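Local coordinates for xylosidase (Xanthomonas axonopodis pv. citri, PDB 6XN2), which probably releases xylose from short xylo-oligosaccharides by hydrolysing their glycosidic bonds, as a calcium-containing xylosidase of glycoside hydrolase family 43, at residues V110-P120 with F133-I144; E231-D240 with P288-G296. All coordinates share one frame; numbering follows the deposited sequence.

Contact 1 of 2, residues V110-P120 with F133-I144. With XYP (beta-D-xylopyranose), chain E.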
loop_
_atom_site.group_PDB
_atom_site.type_symbol
_atom_site.label_atom_id
_atom_site.label_comp_id
_atom_site.label_asym_id
_atom_site.label_seq_id
_atom_site.Cartn_x
_atom_site.Cartn_y
_atom_site.Cartn_z
ATOM N N VAL A 110 -3.475 -19.208 -8.708
ATOM C CA VAL A 110 -2.475 -18.326 -9.368
ATOM C C VAL A 110 -1.340 -19.243 -9.823
ATOM O O VAL A 110 -0.466 -19.514 -9.045
ATOM C CB VAL A 110 -1.975 -17.220 -8.432
ATOM C CG1 VAL A 110 -1.025 -16.297 -9.154
ATOM C CG2 VAL A 110 -3.130 -16.440 -7.850
ATOM N N PRO A 111 -1.348 -19.704 -11.083
ATOM C CA PRO A 111 -0.387 -20.677 -11.565
ATOM C C PRO A 111 1.080 -20.264 -11.473
ATOM O O PRO A 111 1.881 -21.093 -11.232
ATOM C CB PRO A 111 -0.759 -20.844 -13.034
ATOM C CG PRO A 111 -2.174 -20.406 -13.104
ATOM C CD PRO A 111 -2.275 -19.281 -12.111
ATOM N N TRP A 112 1.360 -18.987 -11.658
ATOM C CA TRP A 112 2.745 -18.531 -11.658
ATOM C C TRP A 112 3.301 -18.326 -10.247
ATOM O O TRP A 112 4.510 -18.228 -10.065
ATOM C CB TRP A 112 2.884 -17.228 -12.464
ATOM C CG TRP A 112 2.159 -16.046 -11.878
ATOM C CD1 TRP A 112 0.898 -15.618 -12.190
ATOM C CD2 TRP A 112 2.655 -15.137 -10.885
ATOM N NE1 TRP A 112 0.579 -14.501 -11.452
ATOM C CE2 TRP A 112 1.638 -14.190 -10.641
ATOM C CE3 TRP A 112 3.858 -15.036 -10.175
ATOM C CZ2 TRP A 112 1.790 -13.155 -9.718
ATOM C CZ3 TRP A 112 4.005 -14.008 -9.255
ATOM C CH2 TRP A 112 2.981 -13.084 -9.036
ATOM N N ALA A 113 2.422 -18.267 -9.252
ATOM C CA ALA A 113 2.847 -17.944 -7.891
ATOM C C ALA A 113 2.893 -19.164 -6.989
ATOM O O ALA A 113 2.039 -20.045 -7.081
ATOM C CB ALA A 113 1.922 -16.899 -7.287
ATOM N N GLN A 114 3.881 -19.204 -6.099
ATOM C CA GLN A 114 3.969 -20.289 -5.125
ATOM C C GLN A 114 3.422 -19.874 -3.761
ATOM O O GLN A 114 2.692 -20.630 -3.113
ATOM C CB GLN A 114 5.417 -20.771 -4.970
ATOM C CG GLN A 114 5.544 -22.023 -4.106
ATOM C CD GLN A 114 6.895 -22.139 -3.411
ATOM O OE1 GLN A 114 7.946 -21.881 -4.005
ATOM N NE2 GLN A 114 6.869 -22.528 -2.140
ATOM N N ARG A 115 3.774 -18.672 -3.320
ATOM C CA ARG A 115 3.466 -18.273 -1.954
ATOM C C ARG A 115 3.485 -16.761 -1.752
ATOM O O ARG A 115 3.791 -15.999 -2.671
ATOM C CB ARG A 115 4.463 -18.927 -0.992
ATOM C CG ARG A 115 5.897 -18.489 -1.239
ATOM C CD ARG A 115 6.903 -19.365 -0.515
ATOM N NE ARG A 115 8.222 -18.739 -0.509
ATOM C CZ ARG A 115 8.766 -18.155 0.556
ATOM N NH1 ARG A 115 8.109 -18.134 1.710
ATOM N NH2 ARG A 115 9.972 -17.604 0.473
ATOM N N GLN A 116 3.150 -16.358 -0.528
ATOM C CA GLN A 116 3.232 -14.975 -0.068
ATOM C C GLN A 116 2.413 -14.010 -0.921
ATOM O O GLN A 116 2.943 -13.217 -1.707
ATOM C CB GLN A 116 4.696 -14.540 0.005
ATOM C CG GLN A 116 5.462 -15.314 1.072
ATOM C CD GLN A 116 6.873 -14.815 1.268
ATOM O OE1 GLN A 116 7.656 -14.745 0.324
ATOM N NE2 GLN A 116 7.208 -14.466 2.503
ATOM N N MET A 117 1.102 -14.096 -0.739
ATOM C CA MET A 117 0.165 -13.173 -1.352
ATOM C C MET A 117 0.118 -11.905 -0.508
ATOM O O MET A 117 -0.594 -11.845 0.498
ATOM C CB MET A 117 -1.209 -13.823 -1.462
ATOM C CG MET A 117 -1.198 -15.116 -2.273
ATOM S SD MET A 117 -1.344 -14.758 -4.038
ATOM C CE MET A 117 -3.124 -14.772 -4.237
ATOM N N TRP A 118 0.921 -10.923 -0.887
ATOM C CA TRP A 118 1.089 -9.688 -0.140
ATOM C C TRP A 118 0.177 -8.530 -0.526
ATOM O O TRP A 118 -0.715 -8.709 -1.270
ATOM C CB TRP A 118 2.567 -9.309 -0.125
ATOM C CG TRP A 118 3.410 -10.215 0.754
ATOM C CD1 TRP A 118 3.028 -11.343 1.343
ATOM C CD2 TRP A 118 4.768 -10.017 1.132
ATOM N NE1 TRP A 118 4.045 -11.875 2.070
ATOM C CE2 TRP A 118 5.127 -11.072 1.960
ATOM C CE3 TRP A 118 5.708 -9.037 0.866
ATOM C CZ2 TRP A 118 6.375 -11.176 2.514
ATOM C CZ3 TRP A 118 6.937 -9.151 1.409
ATOM C CH2 TRP A 118 7.265 -10.203 2.218
ATOM N N ALA A 119 0.426 -7.359 0.026
ATOM C CA ALA A 119 -0.365 -6.160 -0.171
ATOM C C ALA A 119 -0.973 -5.895 -1.543
ATOM O O ALA A 119 -0.306 -5.484 -2.399
ATOM C CB ALA A 119 0.433 -4.971 0.258
ATOM N N PRO A 120 -2.283 -6.041 -1.678
ATOM C CA PRO A 120 -2.902 -5.852 -2.977
ATOM C C PRO A 120 -3.617 -4.542 -3.186
ATOM O O PRO A 120 -3.686 -3.737 -2.318
ATOM C CB PRO A 120 -3.950 -6.939 -2.969
ATOM C CG PRO A 120 -4.415 -6.931 -1.580
ATOM C CD PRO A 120 -3.234 -6.603 -0.728
ATOM N N PHE A 133 -1.972 -7.855 -7.292
ATOM C CA PHE A 133 -1.358 -8.449 -6.107
ATOM C C PHE A 133 0.085 -8.875 -6.340
ATOM O O PHE A 133 0.433 -9.353 -7.423
ATOM C CB PHE A 133 -2.181 -9.657 -5.638
ATOM C CG PHE A 133 -2.210 -10.790 -6.628
ATOM C CD1 PHE A 133 -3.088 -10.767 -7.698
ATOM C CD2 PHE A 133 -1.361 -11.877 -6.487
ATOM C CE1 PHE A 133 -3.117 -11.801 -8.617
ATOM C CE2 PHE A 133 -1.383 -12.915 -7.414
ATOM C CZ PHE A 133 -2.264 -12.880 -8.466
ATOM N N PRO A 134 0.935 -8.704 -5.317
ATOM C CA PRO A 134 2.297 -9.225 -5.369
ATOM C C PRO A 134 2.349 -10.647 -4.810
ATOM O O PRO A 134 1.734 -10.952 -3.778
ATOM C CB PRO A 134 3.069 -8.250 -4.484
ATOM C CG PRO A 134 2.060 -7.868 -3.419
ATOM C CD PRO A 134 0.680 -7.969 -4.064
ATOM N N ALA A 135 3.062 -11.523 -5.500
ATOM C CA ALA A 135 3.284 -12.863 -4.983
ATOM C C ALA A 135 4.656 -13.334 -5.413
ATOM O O ALA A 135 5.274 -12.748 -6.300
ATOM C CB ALA A 135 2.195 -13.822 -5.462
ATOM N N LYS A 136 5.125 -14.397 -4.778
ATOM C CA LYS A 136 6.466 -14.898 -5.008
ATOM C C LYS A 136 6.431 -16.145 -5.889
ATOM O O LYS A 136 5.671 -17.079 -5.621
ATOM C CB LYS A 136 7.133 -15.197 -3.664
ATOM C CG LYS A 136 8.614 -15.461 -3.748
ATOM C CD LYS A 136 9.245 -15.506 -2.362
ATOM C CE LYS A 136 9.661 -14.120 -1.898
ATOM N NZ LYS A 136 10.000 -14.138 -0.446
ATOM N N ARG A 137 7.278 -16.171 -6.899
ATOM C CA ARG A 137 7.396 -17.319 -7.761
ATOM C C ARG A 137 8.123 -18.430 -7.044
ATOM O O ARG A 137 8.771 -18.212 -6.051
ATOM C CB ARG A 137 8.193 -16.991 -9.010
ATOM C CG ARG A 137 7.651 -15.879 -9.847
ATOM C CD ARG A 137 8.337 -15.698 -11.178
ATOM N NE ARG A 137 9.776 -15.776 -11.103
ATOM C CZ ARG A 137 10.610 -14.876 -11.596
ATOM N NH1 ARG A 137 10.148 -13.803 -12.164
ATOM N NH2 ARG A 137 11.908 -15.037 -11.492
ATOM N N ALA A 138 8.047 -19.629 -7.589
ATOM C CA ALA A 138 8.732 -20.752 -6.961
ATOM C C ALA A 138 10.222 -20.471 -6.776
ATOM O O ALA A 138 10.826 -20.953 -5.819
ATOM C CB ALA A 138 8.535 -22.009 -7.773
ATOM N N ASP A 139 10.810 -19.681 -7.675
ATOM C CA ASP A 139 12.241 -19.384 -7.592
ATOM C C ASP A 139 12.562 -18.230 -6.643
ATOM O O ASP A 139 13.684 -17.718 -6.634
ATOM C CB ASP A 139 12.826 -19.093 -8.983
ATOM C CG ASP A 139 12.308 -17.791 -9.607
ATOM O OD1 ASP A 139 11.537 -17.036 -8.973
ATOM O OD2 ASP A 139 12.697 -17.521 -10.761
ATOM N N GLY A 140 11.575 -17.810 -5.862
ATOM C CA GLY A 140 11.805 -16.838 -4.808
ATOM C C GLY A 140 11.653 -15.375 -5.191
ATOM O O GLY A 140 11.737 -14.504 -4.327
ATOM N N MET A 141 11.413 -15.081 -6.445
ATOM C CA MET A 141 11.265 -13.726 -6.878
ATOM C C MET A 141 9.831 -13.224 -6.853
ATOM O O MET A 141 8.957 -13.864 -7.347
ATOM C CB MET A 141 11.770 -13.569 -8.306
ATOM C CG MET A 141 13.223 -13.916 -8.560
ATOM S SD MET A 141 14.376 -12.919 -7.648
ATOM C CE MET A 141 14.595 -13.860 -6.204
ATOM N N PHE A 142 9.635 -12.058 -6.260
ATOM C CA PHE A 142 8.335 -11.382 -6.271
ATOM C C PHE A 142 8.027 -10.801 -7.642
ATOM O O PHE A 142 8.906 -10.257 -8.315
ATOM C CB PHE A 142 8.285 -10.250 -5.238
ATOM C CG PHE A 142 7.882 -10.688 -3.852
ATOM C CD1 PHE A 142 6.635 -11.254 -3.621
ATOM C CD2 PHE A 142 8.730 -10.492 -2.775
ATOM C CE1 PHE A 142 6.255 -11.641 -2.351
ATOM C CE2 PHE A 142 8.352 -10.867 -1.505
ATOM C CZ PHE A 142 7.114 -11.443 -1.293
ATOM N N GLN A 143 6.768 -10.796 -7.999
ATOM C CA GLN A 143 6.249 -10.164 -9.190
ATOM C C GLN A 143 4.800 -9.769 -8.887
ATOM O O GLN A 143 4.240 -10.133 -7.918
ATOM C CB GLN A 143 6.340 -11.030 -10.436
ATOM C CG GLN A 143 7.607 -10.885 -11.235
ATOM C CD GLN A 143 7.497 -11.453 -12.627
ATOM O OE1 GLN A 143 7.756 -12.580 -12.838
ATOM N NE2 GLN A 143 7.117 -10.655 -13.551
ATOM N N ILE A 144 4.225 -8.992 -9.752
ATOM C CA ILE A 144 2.881 -8.514 -9.542
ATOM C C ILE A 144 1.971 -9.130 -10.585
ATOM O O ILE A 144 2.232 -9.024 -11.781
ATOM C CB ILE A 144 2.830 -6.983 -9.606
ATOM C CG1 ILE A 144 3.597 -6.416 -8.414
ATOM C CG2 ILE A 144 1.384 -6.496 -9.606
ATOM C CD1 ILE A 144 3.814 -4.955 -8.496
HETATM O O1 XYP E . 6.844 -5.914 4.104
HETATM C C1 XYP E . 5.441 -5.942 4.225
HETATM C C2 XYP E . 4.842 -5.750 2.848
HETATM C C3 XYP E . 3.405 -6.161 2.781
HETATM C C4 XYP E . 3.217 -7.524 3.412
HETATM C C5 XYP E . 3.757 -7.500 4.812
HETATM O O2 XYP E . 4.902 -4.401 2.407
HETATM O O3 XYP E . 3.172 -6.199 1.405
HETATM O O4 XYP E . 1.862 -7.831 3.488
HETATM O O5 XYP E . 5.119 -7.180 4.806
HETATM O O HOH W 1 9.236 -19.314 -3.133
HETATM O O HOH W 2 11.018 -15.770 2.137
#
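Trp118 lies between Phe142 and the bound xylose, where the loop joining the first two blades of the five-bladed beta-propeller meets the hairpin 133-144. Its CB touches both Pro134 CG (3.6 Å) and O3 of the xylose (3.5 Å), and CG looks across to XYP C4. The first torsion (chi1 -71°), with CG anti to the carbonyl carbon, slots the indole between sugar and phenyl ring: XYP C4 lies over one face and Phe142 CZ over the opposite one. CE3 is 3.5 Å from Phe142 CZ, the rings inclined at 45°, and CZ3 and CH2 at the far end lie against Phe142 CZ and CE2; NE1 donates to Phe81 O. Tryptophan suits this place: its broad apolar faces meet sugar and phenyl ring at once.

Trp118 N donates to Pro134 O (3.0 Å), and a classic beta bulge sets Gln114 and Arg115 against Lys136: Gln114 N reaches Lys136 O at 2.8 Å, Arg115 N only weakly, and Lys136 N returns a bond to Arg115 O (3.0 Å). Next to the bulge, small Ala135 lets Trp112 close in, its CH2 3.7 Å from Ala135 CB.

Lys136 CE lies over a face of Phe142, and NZ donates to Gln116 OE1 over a doubtfully short distance. Arg115 NH2 comes within 3.6 Å of Lys136 NZ; a water accepts from both, weakly from the lysine.

Contact 2 of 2, residues E231-D240 with P288-G296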
loop_
_atom_site.group_PDB
_atom_site.type_symbol
_atom_site.label_atom_id
_atom_site.label_comp_id
_atom_site.label_asym_id
_atom_site.label_seq_id
_atom_site.Cartn_x
_atom_site.Cartn_y
_atom_site.Cartn_z
ATOM N N GLU A 231 3.712 0.771 -20.846
ATOM C CA GLU A 231 5.072 1.195 -21.026
ATOM C C GLU A 231 5.939 0.601 -19.939
ATOM O O GLU A 231 5.449 0.241 -18.927
ATOM C CB GLU A 231 5.120 2.697 -20.863
ATOM C CG GLU A 231 4.911 3.119 -19.420
ATOM C CD GLU A 231 4.593 4.558 -19.234
ATOM O OE1 GLU A 231 4.950 5.332 -20.086
ATOM O OE2 GLU A 231 4.025 4.918 -18.225
ATOM N N PRO A 232 7.265 0.572 -20.125
ATOM C CA PRO A 232 8.166 0.142 -19.046
ATOM C C PRO A 232 8.060 1.099 -17.857
ATOM O O PRO A 232 7.836 2.297 -18.059
ATOM C CB PRO A 232 9.560 0.205 -19.687
ATOM C CG PRO A 232 9.320 0.216 -21.159
ATOM C CD PRO A 232 7.995 0.887 -21.363
ATOM N N SER A 233 8.194 0.608 -16.649
ATOM C CA SER A 233 8.065 1.463 -15.506
ATOM C C SER A 233 9.231 2.411 -15.382
ATOM O O SER A 233 10.297 2.130 -15.814
ATOM C CB SER A 233 7.926 0.648 -14.228
ATOM O OG SER A 233 9.159 0.370 -13.679
ATOM N N ARG A 234 8.999 3.528 -14.745
ATOM C CA ARG A 234 10.031 4.503 -14.525
ATOM C C ARG A 234 10.228 4.684 -13.053
ATOM O O ARG A 234 9.373 4.381 -12.285
ATOM C CB ARG A 234 9.635 5.825 -15.120
ATOM C CG ARG A 234 9.032 5.788 -16.489
ATOM C CD ARG A 234 8.799 7.183 -16.997
ATOM N NE ARG A 234 7.828 7.244 -18.075
ATOM C CZ ARG A 234 7.203 8.342 -18.466
ATOM N NH1 ARG A 234 7.435 9.490 -17.882
ATOM N NH2 ARG A 234 6.342 8.293 -19.450
ATOM N N GLU A 235 11.363 5.208 -12.661
ATOM C CA GLU A 235 11.557 5.436 -11.253
ATOM C C GLU A 235 10.862 6.698 -10.866
ATOM O O GLU A 235 10.858 7.626 -11.606
ATOM C CB GLU A 235 13.021 5.562 -10.886
ATOM C CG GLU A 235 13.242 5.561 -9.384
ATOM C CD GLU A 235 14.665 5.478 -8.973
ATOM O OE1 GLU A 235 15.506 6.013 -9.684
ATOM O OE2 GLU A 235 14.939 4.898 -7.944
ATOM N N VAL A 236 10.216 6.681 -9.715
ATOM C CA VAL A 236 9.594 7.869 -9.146
ATOM C C VAL A 236 10.589 8.532 -8.207
ATOM O O VAL A 236 11.070 7.898 -7.267
ATOM C CB VAL A 236 8.318 7.540 -8.355
ATOM C CG1 VAL A 236 7.736 8.813 -7.764
ATOM C CG2 VAL A 236 7.297 6.820 -9.236
ATOM N N VAL A 237 10.898 9.800 -8.456
ATOM C CA VAL A 237 11.896 10.514 -7.667
ATOM C C VAL A 237 11.247 11.339 -6.564
ATOM O O VAL A 237 10.285 12.067 -6.811
ATOM C CB VAL A 237 12.746 11.446 -8.549
ATOM C CG1 VAL A 237 13.708 12.268 -7.695
ATOM C CG2 VAL A 237 13.510 10.638 -9.598
ATOM N N ILE A 238 11.776 11.222 -5.349
ATOM C CA ILE A 238 11.312 12.045 -4.234
ATOM C C ILE A 238 12.396 13.046 -3.826
ATOM O O ILE A 238 13.527 12.659 -3.522
ATOM C CB ILE A 238 10.923 11.199 -3.012
ATOM C CG1 ILE A 238 9.952 10.083 -3.408
ATOM C CG2 ILE A 238 10.306 12.079 -1.943
ATOM C CD1 ILE A 238 9.647 9.119 -2.260
ATOM N N LEU A 239 12.048 14.329 -3.832
ATOM C CA LEU A 239 13.018 15.392 -3.575
ATOM C C LEU A 239 12.851 15.988 -2.181
ATOM O O LEU A 239 11.766 15.923 -1.600
ATOM C CB LEU A 239 12.877 16.500 -4.621
ATOM C CG LEU A 239 12.882 16.104 -6.099
ATOM C CD1 LEU A 239 12.377 17.260 -6.938
ATOM C CD2 LEU A 239 14.284 15.698 -6.536
ATOM N N ASP A 240 13.923 16.581 -1.654
ATOM C CA ASP A 240 13.834 17.287 -0.382
ATOM C C ASP A 240 13.465 18.751 -0.603
ATOM O O ASP A 240 13.138 19.160 -1.716
ATOM C CB ASP A 240 15.144 17.175 0.419
ATOM C CG ASP A 240 16.349 17.804 -0.286
ATOM O OD1 ASP A 240 16.190 18.600 -1.235
ATOM O OD2 ASP A 240 17.484 17.499 0.134
ATOM N N PRO A 288 1.663 12.642 -12.149
ATOM C CA PRO A 288 1.641 11.284 -11.592
ATOM C C PRO A 288 3.021 10.632 -11.621
ATOM O O PRO A 288 3.287 9.725 -10.829
ATOM C CB PRO A 288 0.669 10.538 -12.507
ATOM C CG PRO A 288 0.649 11.327 -13.771
ATOM C CD PRO A 288 0.838 12.751 -13.368
ATOM N N TYR A 289 3.875 11.091 -12.507
ATOM C CA TYR A 289 5.212 10.576 -12.617
ATOM C C TYR A 289 6.215 11.245 -11.696
ATOM O O TYR A 289 7.324 10.823 -11.602
ATOM C CB TYR A 289 5.708 10.743 -14.038
ATOM C CG TYR A 289 5.022 9.887 -15.050
ATOM C CD1 TYR A 289 5.380 8.601 -15.241
ATOM C CD2 TYR A 289 4.022 10.389 -15.820
ATOM C CE1 TYR A 289 4.757 7.825 -16.167
ATOM C CE2 TYR A 289 3.395 9.619 -16.742
ATOM C CZ TYR A 289 3.770 8.340 -16.918
ATOM O OH TYR A 289 3.132 7.570 -17.844
ATOM N N GLY A 290 5.810 12.280 -11.007
ATOM C CA GLY A 290 6.728 13.046 -10.183
ATOM C C GLY A 290 7.560 13.982 -11.041
ATOM O O GLY A 290 7.177 14.264 -12.183
ATOM N N PRO A 291 8.699 14.465 -10.511
ATOM C CA PRO A 291 9.210 14.175 -9.161
ATOM C C PRO A 291 8.338 14.747 -8.047
ATOM O O PRO A 291 7.724 15.805 -8.219
ATOM C CB PRO A 291 10.599 14.834 -9.155
ATOM C CG PRO A 291 10.537 15.869 -10.201
ATOM C CD PRO A 291 9.623 15.322 -11.272
ATOM N N PHE A 292 8.284 14.027 -6.929
ATOM C CA PHE A 292 7.495 14.413 -5.767
ATOM C C PHE A 292 8.360 15.080 -4.712
ATOM O O PHE A 292 9.378 14.525 -4.301
ATOM C CB PHE A 292 6.807 13.190 -5.154
ATOM C CG PHE A 292 5.701 12.628 -5.996
ATOM C CD1 PHE A 292 5.974 11.720 -7.005
ATOM C CD2 PHE A 292 4.382 13.007 -5.777
ATOM C CE1 PHE A 292 4.947 11.206 -7.788
ATOM C CE2 PHE A 292 3.360 12.500 -6.553
ATOM C CZ PHE A 292 3.641 11.599 -7.557
ATOM N N THR A 293 7.926 16.242 -4.245
ATOM C CA THR A 293 8.682 16.937 -3.176
ATOM C C THR A 293 8.162 16.533 -1.797
ATOM O O THR A 293 7.012 16.725 -1.531
ATOM C CB THR A 293 8.616 18.454 -3.302
ATOM O OG1 THR A 293 9.146 18.829 -4.565
ATOM C CG2 THR A 293 9.399 19.135 -2.209
ATOM N N TYR A 294 9.045 16.024 -0.961
ATOM C CA TYR A 294 8.716 15.613 0.388
ATOM C C TYR A 294 8.011 16.687 1.162
ATOM O O TYR A 294 8.413 17.804 1.142
ATOM C CB TYR A 294 9.976 15.232 1.156
ATOM C CG TYR A 294 9.729 14.810 2.586
ATOM C CD1 TYR A 294 9.384 13.542 2.888
ATOM C CD2 TYR A 294 9.824 15.697 3.603
ATOM C CE1 TYR A 294 9.157 13.149 4.165
ATOM C CE2 TYR A 294 9.583 15.322 4.882
ATOM C CZ TYR A 294 9.255 14.039 5.155
ATOM O OH TYR A 294 9.025 13.653 6.413
ATOM N N GLN A 295 6.950 16.324 1.853
ATOM C CA GLN A 295 6.199 17.281 2.651
ATOM C C GLN A 295 6.356 17.007 4.144
ATOM O O GLN A 295 6.758 17.888 4.893
ATOM C CB GLN A 295 4.723 17.264 2.264
ATOM C CG GLN A 295 4.453 17.696 0.829
ATOM C CD GLN A 295 4.909 19.115 0.555
ATOM O OE1 GLN A 295 4.573 20.038 1.294
ATOM N NE2 GLN A 295 5.681 19.295 -0.511
ATOM N N GLY A 296 6.056 15.787 4.580
ATOM C CA GLY A 296 6.173 15.457 5.989
ATOM C C GLY A 296 5.628 14.092 6.356
ATOM O O GLY A 296 5.392 13.255 5.479
HETATM O O HOH W 3 8.747 8.909 -13.146
HETATM O O HOH W 4 9.888 11.449 -10.547
HETATM O O HOH W 5 11.731 19.866 -4.451
#
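The ring of Tyr289 carries the guanidinium of Arg234 flat on one face, and Glu231 OE2 meets it at the edge, in the ring plane, while Tyr182 packs against it edge-to-face. The stack, at the seam between two blades of the five-bladed propeller, is nearly parallel, with planes 7° apart and Arg234 CZ 3.8 Å from the ring centroid, a cation-pi arrangement. Arg234 runs extended from CG to NE (chi2 -175°), carrying the guanidinium over the ring, where its flat, delocalised charge suits an aromatic face. Tyr289 OH donates to the syn lone pair of Glu231 OE2 (2.8 Å), an oxygen that also accepts from Arg221 N. The other oxygen, OE1, forms a long, weak salt bridge with Arg234 NH2, so one carboxylate ties both members of the stack.

Beyond it, the outer strands of the two neighbouring blades, 234-239 and 292-299, pair in parallel. Phe292 N donates to Val237 O at 2.8 Å, Leu239 N to Phe292 O at 2.7 Å and Tyr294 N to Leu239 O at 2.8 Å. Before this ladder the chains part, and two waters bridge the gap from Tyr289 O, one to Glu235 O and one to Val237 N. Gly290, with positive phi, and the cis peptide before Pro291 turn the chain into the pairing. Phe292 CD1 then packs on Val236 CG1 (3.5 Å), while Leu239 CD1, on the other face with Thr293, touches Pro291 CB. At the far end a further water donates to Asp240 O and lies 2.8 Å from Thr293 OG1.

Both contacts join neighbouring pieces of one propeller, but at different places: their centres are 26 Å apart, and their nearest atoms come only to about 9 Å. Contact 1 reaches the pocket through Trp118 and Ala119. Ala119 N donates to the sugar, and the side chain of Ala119 lies about 4 Å from the calcium ion; the xylose is also hydrogen-bonded to Asp50, Asp170 and Glu257. Contact 2 is structural packing on the blade periphery, where the side chain of Val236 is about 14 Å from the calcium ion. Along the chain it follows contact 1, joining two later blades, one of which begins with the strand that carries Glu257.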